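Local coordinates for hypothetical protein (Neisseria meningitidis, PDB 2O5H) that is of unknown function but belongs to the DUF596 family of conserved bacterial proteins and has an alpha-beta fold, at residues Phe48-Phe59 with Glu85-Glu96. Residues are numbered along the deposited sequence; the frame is centred on the assembly and turned at random.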
ATOM      1  N   PHE A  48      -4.412   3.632 -17.258  1.00 33.28           N
ATOM      2  CA  PHE A  48      -3.162   2.995 -16.847  1.00 32.31           C
ATOM      3  C   PHE A  48      -1.894   3.846 -17.063  1.00 32.43           C
ATOM      4  O   PHE A  48      -1.100   3.977 -16.139  1.00 31.22           O
ATOM      5  CB  PHE A  48      -3.025   1.603 -17.487  1.00 32.57           C
ATOM      6  CG  PHE A  48      -1.764   0.857 -17.088  1.00 31.71           C
ATOM      7  CD1 PHE A  48      -1.460   0.667 -15.762  1.00 30.28           C
ATOM      8  CD2 PHE A  48      -0.896   0.360 -18.066  1.00 30.22           C
ATOM      9  CE1 PHE A  48      -0.283  -0.045 -15.376  1.00 33.52           C
ATOM     10  CE2 PHE A  48       0.272  -0.336 -17.713  1.00 31.04           C
ATOM     11  CZ  PHE A  48       0.567  -0.530 -16.360  1.00 32.70           C
ATOM     12  N   GLU A  49      -1.703   4.406 -18.270  1.00 31.61           N
ATOM     13  CA  GLU A  49      -0.572   5.300 -18.521  1.00 31.82           C
ATOM     14  C   GLU A  49      -0.570   6.485 -17.561  1.00 31.34           C
ATOM     15  O   GLU A  49       0.485   6.825 -17.042  1.00 29.07           O
ATOM     16  CB  GLU A  49      -0.592   5.831 -19.960  1.00 31.19           C
ATOM     17  CG  GLU A  49       0.625   6.656 -20.299  1.00 34.52           C
ATOM     18  CD  GLU A  49       0.628   7.137 -21.723  1.00 35.03           C
ATOM     19  OE1 GLU A  49      -0.436   7.564 -22.251  1.00 37.71           O
ATOM     20  OE2 GLU A  49       1.724   7.130 -22.299  1.00 37.47           O
ATOM     21  N   GLU A  50      -1.725   7.155 -17.397  1.00 31.37           N
ATOM     22  CA  GLU A  50      -1.764   8.308 -16.503  1.00 31.87           C
ATOM     23  C   GLU A  50      -1.420   7.947 -15.051  1.00 33.07           C
ATOM     24  O   GLU A  50      -0.713   8.701 -14.387  1.00 34.18           O
ATOM     25  CB  GLU A  50      -3.102   9.021 -16.581  1.00 33.18           C
ATOM     26  CG  GLU A  50      -3.309   9.621 -17.944  1.00 35.59           C
ATOM     27  CD  GLU A  50      -4.452  10.609 -17.978  1.00 41.19           C
ATOM     28  OE1 GLU A  50      -5.370  10.497 -17.146  1.00 45.69           O
ATOM     29  OE2 GLU A  50      -4.444  11.472 -18.864  1.00 43.25           O
ATOM     30  N   LYS A  51      -1.921   6.809 -14.569  1.00 31.32           N
ATOM     31  CA  LYS A  51      -1.589   6.335 -13.223  1.00 33.30           C
ATOM     32  C   LYS A  51      -0.092   6.049 -13.100  1.00 32.36           C
ATOM     33  O   LYS A  51       0.539   6.453 -12.126  1.00 33.27           O
ATOM     34  CB  LYS A  51      -2.421   5.101 -12.859  1.00 32.11           C
ATOM     35  CG  LYS A  51      -3.845   5.436 -12.420  1.00 34.39           C
ATOM     36  CD  LYS A  51      -4.590   4.181 -12.015  1.00 32.66           C
ATOM     37  CE  LYS A  51      -5.099   3.507 -13.315  1.00 36.30           C
ATOM     38  NZ  LYS A  51      -6.251   2.640 -13.139  1.00 40.55           N
ATOM     39  N   THR A  52       0.458   5.372 -14.099  1.00 33.03           N
ATOM     40  CA  THR A  52       1.909   5.049 -14.148  1.00 32.81           C
ATOM     41  C   THR A  52       2.747   6.356 -14.092  1.00 33.04           C
ATOM     42  O   THR A  52       3.734   6.443 -13.386  1.00 33.16           O
ATOM     43  CB  THR A  52       2.256   4.254 -15.438  1.00 32.33           C
ATOM     44  OG1 THR A  52       1.626   2.963 -15.400  1.00 33.61           O
ATOM     45  CG2 THR A  52       3.772   4.042 -15.556  1.00 32.71           C
ATOM     46  N   GLU A  53       2.344   7.367 -14.836  1.00 32.20           N
ATOM     47  CA  GLU A  53       3.045   8.675 -14.780  1.00 32.93           C
ATOM     48  C   GLU A  53       2.967   9.335 -13.391  1.00 32.71           C
ATOM     49  O   GLU A  53       3.946   9.865 -12.906  1.00 32.31           O
ATOM     50  CB  GLU A  53       2.497   9.648 -15.833  1.00 32.97           C
ATOM     51  CG  GLU A  53       2.852   9.245 -17.290  1.00 38.84           C
ATOM     52  CD  GLU A  53       4.326   8.872 -17.475  1.00 44.60           C
ATOM     53  OE1 GLU A  53       5.213   9.701 -17.109  1.00 45.75           O
ATOM     54  OE2 GLU A  53       4.584   7.750 -18.007  1.00 47.90           O
ATOM     55  N   ALA A  54       1.802   9.270 -12.766  1.00 32.44           N
ATOM     56  CA  ALA A  54       1.593   9.752 -11.400  1.00 32.47           C
ATOM     57  C   ALA A  54       2.472   8.980 -10.413  1.00 32.87           C
ATOM     58  O   ALA A  54       3.175   9.587  -9.548  1.00 33.83           O
ATOM     59  CB  ALA A  54       0.144   9.594 -11.032  1.00 31.43           C
ATOM     60  N   PHE A  55       2.451   7.655 -10.538  1.00 32.26           N
ATOM     61  CA  PHE A  55       3.306   6.860  -9.705  1.00 32.80           C
ATOM     62  C   PHE A  55       4.769   7.323  -9.762  1.00 32.35           C
ATOM     63  O   PHE A  55       5.398   7.506  -8.722  1.00 33.19           O
ATOM     64  CB  PHE A  55       3.177   5.366 -10.023  1.00 32.23           C
ATOM     65  CG  PHE A  55       4.190   4.511  -9.285  1.00 33.88           C
ATOM     66  CD1 PHE A  55       3.880   3.961  -8.037  1.00 36.06           C
ATOM     67  CD2 PHE A  55       5.458   4.251  -9.854  1.00 33.80           C
ATOM     68  CE1 PHE A  55       4.803   3.158  -7.354  1.00 34.20           C
ATOM     69  CE2 PHE A  55       6.390   3.470  -9.171  1.00 33.01           C
ATOM     70  CZ  PHE A  55       6.065   2.929  -7.930  1.00 34.69           C
ATOM     71  N   PHE A  56       5.318   7.492 -10.962  1.00 32.49           N
ATOM     72  CA  PHE A  56       6.724   7.863 -11.099  1.00 32.58           C
ATOM     73  C   PHE A  56       7.029   9.263 -10.611  1.00 32.99           C
ATOM     74  O   PHE A  56       8.139   9.520 -10.145  1.00 33.01           O
ATOM     75  CB  PHE A  56       7.232   7.619 -12.543  1.00 33.48           C
ATOM     76  CG  PHE A  56       7.507   6.173 -12.818  1.00 36.00           C
ATOM     77  CD1 PHE A  56       8.497   5.495 -12.076  1.00 36.14           C
ATOM     78  CD2 PHE A  56       6.749   5.457 -13.734  1.00 33.52           C
ATOM     79  CE1 PHE A  56       8.739   4.148 -12.287  1.00 39.25           C
ATOM     80  CE2 PHE A  56       7.013   4.051 -13.956  1.00 35.99           C
ATOM     81  CZ  PHE A  56       8.006   3.424 -13.246  1.00 36.23           C
ATOM     82  N   ILE A  57       6.068  10.185 -10.695  1.00 33.72           N
ATOM     83  CA  ILE A  57       6.321  11.536 -10.160  1.00 33.72           C
ATOM     84  C   ILE A  57       6.442  11.450  -8.627  1.00 33.15           C
ATOM     85  O   ILE A  57       7.311  12.069  -8.020  1.00 32.41           O
ATOM     86  CB  ILE A  57       5.204  12.543 -10.523  1.00 33.75           C
ATOM     87  CG1 ILE A  57       5.187  12.785 -12.036  1.00 36.56           C
ATOM     88  CG2 ILE A  57       5.385  13.913  -9.763  1.00 35.45           C
ATOM     89  CD1 ILE A  57       3.864  13.324 -12.526  1.00 34.67           C
ATOM     90  N   LEU A  58       5.568  10.659  -8.012  1.00 32.42           N
ATOM     91  CA  LEU A  58       5.534  10.565  -6.565  1.00 31.68           C
ATOM     92  C   LEU A  58       6.800   9.839  -6.092  1.00 32.87           C
ATOM     93  O   LEU A  58       7.480  10.289  -5.180  1.00 32.29           O
ATOM     94  CB  LEU A  58       4.272   9.813  -6.107  1.00 32.85           C
ATOM     95  CG  LEU A  58       4.107   9.460  -4.598  1.00 31.98           C
ATOM     96  CD1 LEU A  58       4.118  10.742  -3.697  1.00 31.83           C
ATOM     97  CD2 LEU A  58       2.806   8.681  -4.436  1.00 29.66           C
ATOM     98  N   PHE A  59       7.055   8.695  -6.711  1.00 33.38           N
ATOM     99  CA  PHE A  59       8.247   7.867  -6.496  1.00 35.00           C
ATOM    100  C   PHE A  59       9.507   8.731  -6.564  1.00 35.95           C
ATOM    101  O   PHE A  59      10.321   8.726  -5.632  1.00 36.08           O
ATOM    102  CB  PHE A  59       8.187   6.814  -7.593  1.00 34.88           C
ATOM    103  CG  PHE A  59       9.346   5.881  -7.705  1.00 34.66           C
ATOM    104  CD1 PHE A  59       9.410   4.733  -6.922  1.00 36.07           C
ATOM    105  CD2 PHE A  59      10.302   6.073  -8.723  1.00 35.74           C
ATOM    106  CE1 PHE A  59      10.467   3.800  -7.107  1.00 36.61           C
ATOM    107  CE2 PHE A  59      11.350   5.165  -8.922  1.00 35.08           C
ATOM    108  CZ  PHE A  59      11.425   4.022  -8.115  1.00 35.07           C
ATOM    109  N   GLU A  85      13.914   5.524 -11.838  1.00 34.46           N
ATOM    110  CA  GLU A  85      12.769   5.520 -12.753  1.00 35.48           C
ATOM    111  C   GLU A  85      13.049   4.627 -13.974  1.00 34.91           C
ATOM    112  O   GLU A  85      12.188   3.843 -14.365  1.00 34.80           O
ATOM    113  CB  GLU A  85      12.364   6.943 -13.175  1.00 35.26           C
ATOM    114  CG  GLU A  85      11.189   6.948 -14.207  1.00 35.30           C
ATOM    115  CD  GLU A  85      10.862   8.329 -14.695  1.00 37.84           C
ATOM    116  OE1 GLU A  85      11.759   9.206 -14.591  1.00 39.81           O
ATOM    117  OE2 GLU A  85       9.727   8.534 -15.200  1.00 40.27           O
ATOM    118  N   GLN A  86      14.246   4.714 -14.558  1.00 34.62           N
ATOM    119  CA  GLN A  86      14.545   4.007 -15.810  1.00 34.41           C
ATOM    120  C   GLN A  86      14.579   2.507 -15.574  1.00 34.24           C
ATOM    121  O   GLN A  86      14.104   1.718 -16.408  1.00 33.25           O
ATOM    122  CB  GLN A  86      15.888   4.480 -16.429  1.00 36.04           C
ATOM    123  CG  GLN A  86      16.074   4.088 -17.888  1.00 41.73           C
ATOM    124  CD  GLN A  86      14.865   4.518 -18.750  1.00 49.48           C
ATOM    125  OE1 GLN A  86      14.617   5.701 -18.912  1.00 51.69           O
ATOM    126  NE2 GLN A  86      14.078   3.551 -19.228  1.00 52.73           N
ATOM    127  N   ILE A  87      15.131   2.131 -14.424  1.00 31.60           N
ATOM    128  CA  ILE A  87      15.250   0.734 -14.016  1.00 33.05           C
ATOM    129  C   ILE A  87      13.837   0.119 -13.919  1.00 33.47           C
ATOM    130  O   ILE A  87      13.561  -0.945 -14.501  1.00 33.58           O
ATOM    131  CB  ILE A  87      16.069   0.670 -12.673  1.00 32.21           C
ATOM    132  CG1 ILE A  87      17.554   0.933 -13.001  1.00 33.26           C
ATOM    133  CG2 ILE A  87      15.845  -0.691 -11.863  1.00 33.31           C
ATOM    134  CD1 ILE A  87      18.473   1.135 -11.758  1.00 34.02           C
ATOM    135  N   PHE A  88      12.945   0.833 -13.245  1.00 32.14           N
ATOM    136  CA  PHE A  88      11.549   0.405 -13.126  1.00 33.89           C
ATOM    137  C   PHE A  88      10.751   0.458 -14.436  1.00 34.48           C
ATOM    138  O   PHE A  88      10.066  -0.507 -14.756  1.00 34.11           O
ATOM    139  CB  PHE A  88      10.848   1.233 -12.048  1.00 32.49           C
ATOM    140  CG  PHE A  88      11.038   0.696 -10.643  1.00 34.02           C
ATOM    141  CD1 PHE A  88      12.301   0.727 -10.010  1.00 34.74           C
ATOM    142  CD2 PHE A  88       9.943   0.162  -9.941  1.00 33.00           C
ATOM    143  CE1 PHE A  88      12.473   0.213  -8.703  1.00 32.69           C
ATOM    144  CE2 PHE A  88      10.109  -0.349  -8.622  1.00 34.51           C
ATOM    145  CZ  PHE A  88      11.364  -0.312  -8.005  1.00 32.54           C
ATOM    146  N   ARG A  89      10.854   1.556 -15.184  1.00 34.59           N
ATOM    147  CA  ARG A  89      10.204   1.644 -16.509  1.00 36.63           C
ATOM    148  C   ARG A  89      10.581   0.499 -17.458  1.00 37.44           C
ATOM    149  O   ARG A  89       9.716  -0.021 -18.189  1.00 37.19           O
ATOM    150  CB  ARG A  89      10.438   3.015 -17.177  1.00 37.32           C
ATOM    151  CG  ARG A  89       9.469   4.074 -16.626  1.00 39.06           C
ATOM    152  CD  ARG A  89       9.500   5.314 -17.450  1.00 45.09           C
ATOM    153  NE  ARG A  89       8.878   6.447 -16.790  1.00 44.03           N
ATOM    154  CZ  ARG A  89       7.592   6.778 -16.887  1.00 43.87           C
ATOM    155  NH1 ARG A  89       6.753   6.049 -17.619  1.00 39.03           N
ATOM    156  NH2 ARG A  89       7.147   7.846 -16.229  1.00 40.16           N
ATOM    157  N   GLU A  90      11.842   0.076 -17.419  1.00 36.37           N
ATOM    158  CA  GLU A  90      12.302  -0.947 -18.329  1.00 38.51           C
ATOM    159  C   GLU A  90      11.580  -2.273 -18.168  1.00 37.44           C
ATOM    160  O   GLU A  90      11.514  -3.037 -19.122  1.00 38.62           O
ATOM    161  CB  GLU A  90      13.836  -1.129 -18.246  1.00 39.22           C
ATOM    162  CG  GLU A  90      14.543   0.044 -18.917  1.00 46.10           C
ATOM    163  CD  GLU A  90      15.981  -0.233 -19.311  1.00 53.50           C
ATOM    164  OE1 GLU A  90      16.398  -1.415 -19.326  1.00 59.73           O
ATOM    165  OE2 GLU A  90      16.700   0.744 -19.620  1.00 56.01           O
ATOM    166  N   VAL A  91      11.011  -2.524 -16.983  1.00 35.73           N
ATOM    167  CA  VAL A  91      10.398  -3.814 -16.658  1.00 34.61           C
ATOM    168  C   VAL A  91       8.923  -3.627 -16.238  1.00 34.03           C
ATOM    169  O   VAL A  91       8.250  -4.566 -15.822  1.00 32.75           O
ATOM    170  CB  VAL A  91      11.201  -4.542 -15.508  1.00 34.31           C
ATOM    171  CG1 VAL A  91      12.550  -5.024 -16.011  1.00 36.20           C
ATOM    172  CG2 VAL A  91      11.397  -3.622 -14.295  1.00 35.15           C
ATOM    173  N   TRP A  92       8.429  -2.396 -16.368  1.00 33.29           N
ATOM    174  CA  TRP A  92       7.077  -2.065 -15.938  1.00 32.64           C
ATOM    175  C   TRP A  92       6.074  -2.912 -16.736  1.00 32.60           C
ATOM    176  O   TRP A  92       6.161  -3.005 -17.967  1.00 32.34           O
ATOM    177  CB  TRP A  92       6.809  -0.576 -16.181  1.00 33.90           C
ATOM    178  CG  TRP A  92       5.601  -0.061 -15.481  1.00 31.89           C
ATOM    179  CD1 TRP A  92       4.370   0.194 -16.029  1.00 33.19           C
ATOM    180  CD2 TRP A  92       5.524   0.287 -14.098  1.00 33.65           C
ATOM    181  NE1 TRP A  92       3.520   0.689 -15.037  1.00 33.82           N
ATOM    182  CE2 TRP A  92       4.218   0.769 -13.854  1.00 32.98           C
ATOM    183  CE3 TRP A  92       6.443   0.229 -13.027  1.00 34.28           C
ATOM    184  CZ2 TRP A  92       3.785   1.161 -12.570  1.00 32.54           C
ATOM    185  CZ3 TRP A  92       6.015   0.672 -11.739  1.00 34.91           C
ATOM    186  CH2 TRP A  92       4.709   1.142 -11.541  1.00 33.70           C
ATOM    187  N   PRO A  93       5.095  -3.528 -16.040  1.00 33.20           N
ATOM    188  CA  PRO A  93       4.067  -4.299 -16.763  1.00 32.84           C
ATOM    189  C   PRO A  93       3.365  -3.519 -17.873  1.00 32.82           C
ATOM    190  O   PRO A  93       3.145  -2.296 -17.746  1.00 32.08           O
ATOM    191  CB  PRO A  93       3.040  -4.590 -15.657  1.00 33.76           C
ATOM    192  CG  PRO A  93       3.928  -4.732 -14.405  1.00 34.23           C
ATOM    193  CD  PRO A  93       4.823  -3.514 -14.585  1.00 31.57           C
ATOM    194  N   GLU A  94       2.941  -4.258 -18.900  1.00 31.65           N
ATOM    195  CA  GLU A  94       2.220  -3.701 -20.023  1.00 33.94           C
ATOM    196  C   GLU A  94       0.772  -3.346 -19.722  1.00 33.25           C
ATOM    197  O   GLU A  94       0.203  -2.538 -20.419  1.00 32.70           O
ATOM    198  CB  GLU A  94       2.292  -4.655 -21.205  1.00 33.93           C
ATOM    199  CG  GLU A  94       3.694  -4.750 -21.846  1.00 37.07           C
ATOM    200  CD  GLU A  94       3.693  -5.619 -23.111  1.00 36.92           C
ATOM    201  OE1 GLU A  94       3.058  -6.679 -23.106  1.00 44.30           O
ATOM    202  OE2 GLU A  94       4.281  -5.220 -24.128  1.00 42.33           O
ATOM    203  N   TYR A  95       0.192  -3.952 -18.688  1.00 33.84           N
ATOM    204  CA  TYR A  95      -1.237  -3.784 -18.367  1.00 34.23           C
ATOM    205  C   TYR A  95      -1.304  -3.732 -16.870  1.00 35.54           C
ATOM    206  O   TYR A  95      -0.442  -4.286 -16.188  1.00 34.72           O
ATOM    207  CB  TYR A  95      -2.088  -4.973 -18.880  1.00 33.55           C
ATOM    208  CG  TYR A  95      -2.059  -5.118 -20.385  1.00 33.52           C
ATOM    209  CD1 TYR A  95      -2.946  -4.378 -21.201  1.00 33.05           C
ATOM    210  CD2 TYR A  95      -1.133  -5.952 -21.000  1.00 30.25           C
ATOM    211  CE1 TYR A  95      -2.891  -4.472 -22.540  1.00 30.80           C
ATOM    212  CE2 TYR A  95      -1.075  -6.057 -22.361  1.00 32.11           C
ATOM    213  CZ  TYR A  95      -1.963  -5.314 -23.123  1.00 30.14           C
ATOM    214  OH  TYR A  95      -1.927  -5.406 -24.473  1.00 34.55           O
ATOM    215  N   GLU A  96      -2.324  -3.047 -16.348  1.00 35.77           N
ATOM    216  CA  GLU A  96      -2.485  -2.897 -14.903  1.00 36.41           C
ATOM    217  C   GLU A  96      -2.795  -4.279 -14.330  1.00 36.25           C
ATOM    218  O   GLU A  96      -2.355  -4.631 -13.223  1.00 35.76           O
ATOM    219  CB  GLU A  96      -3.630  -1.920 -14.605  1.00 35.08           C
ATOM    220  CG  GLU A  96      -3.745  -1.540 -13.149  1.00 40.04           C
ATOM    221  CD  GLU A  96      -4.845  -0.470 -12.915  1.00 42.48           C
ATOM    222  OE1 GLU A  96      -5.302   0.166 -13.895  1.00 53.23           O
ATOM    223  OE2 GLU A  96      -5.218  -0.262 -11.751  1.00 52.64           O
TER
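Where helix 48-59 packs antiparallel to helix 85-91 and the loop after it, an aromatic cluster forms: the edge of the Phe56 ring meets the face of the Trp92 indole, CZ lying 3.6 Å from Trp92 CE3. The N-to-C directions of the two helices are 156° apart and their axes 11.4 Å apart at closest, a gap bridged by large rings. Phe55 approaches the far rim of the indole obliquely, its CD2 3.6 Å from Trp92 CH2, and Phe59 turns its edge to the face of Phe88. With CG anti to the backbone N (chi1 -166°), Trp92 reaches Thr52, whose CG2 lies over the indole while OG1 takes a weak, bent hydrogen bond from NE1 (3.0 Å). That hydroxyl also donates to Phe48 O.

Over Phe56 lies the Arg89 guanidinium, one face against CD2. Arg89 meets Glu53 end-on, NH1 to OE2 and NH2 to OE1, both 2.8 Å; side-on, NE and NH2 share Glu85 OE2 in the guanidinium plane. Two carboxylates thus fix its rotation and probably offset its charge.

In the loop, the backbone of Tyr95 and Glu96 lies over one face of the Phe48 ring. Lys51 NZ forms a salt bridge with Glu96 OE1 (2.8 Å), on its syn side, while Lys42 makes one with OE2. Trp113 of helix 110-116 also meets Trp92. The arrangement is typical of an antiparallel helix pair extended by the following loop, its aromatic cluster bordered by a salt-bridge network.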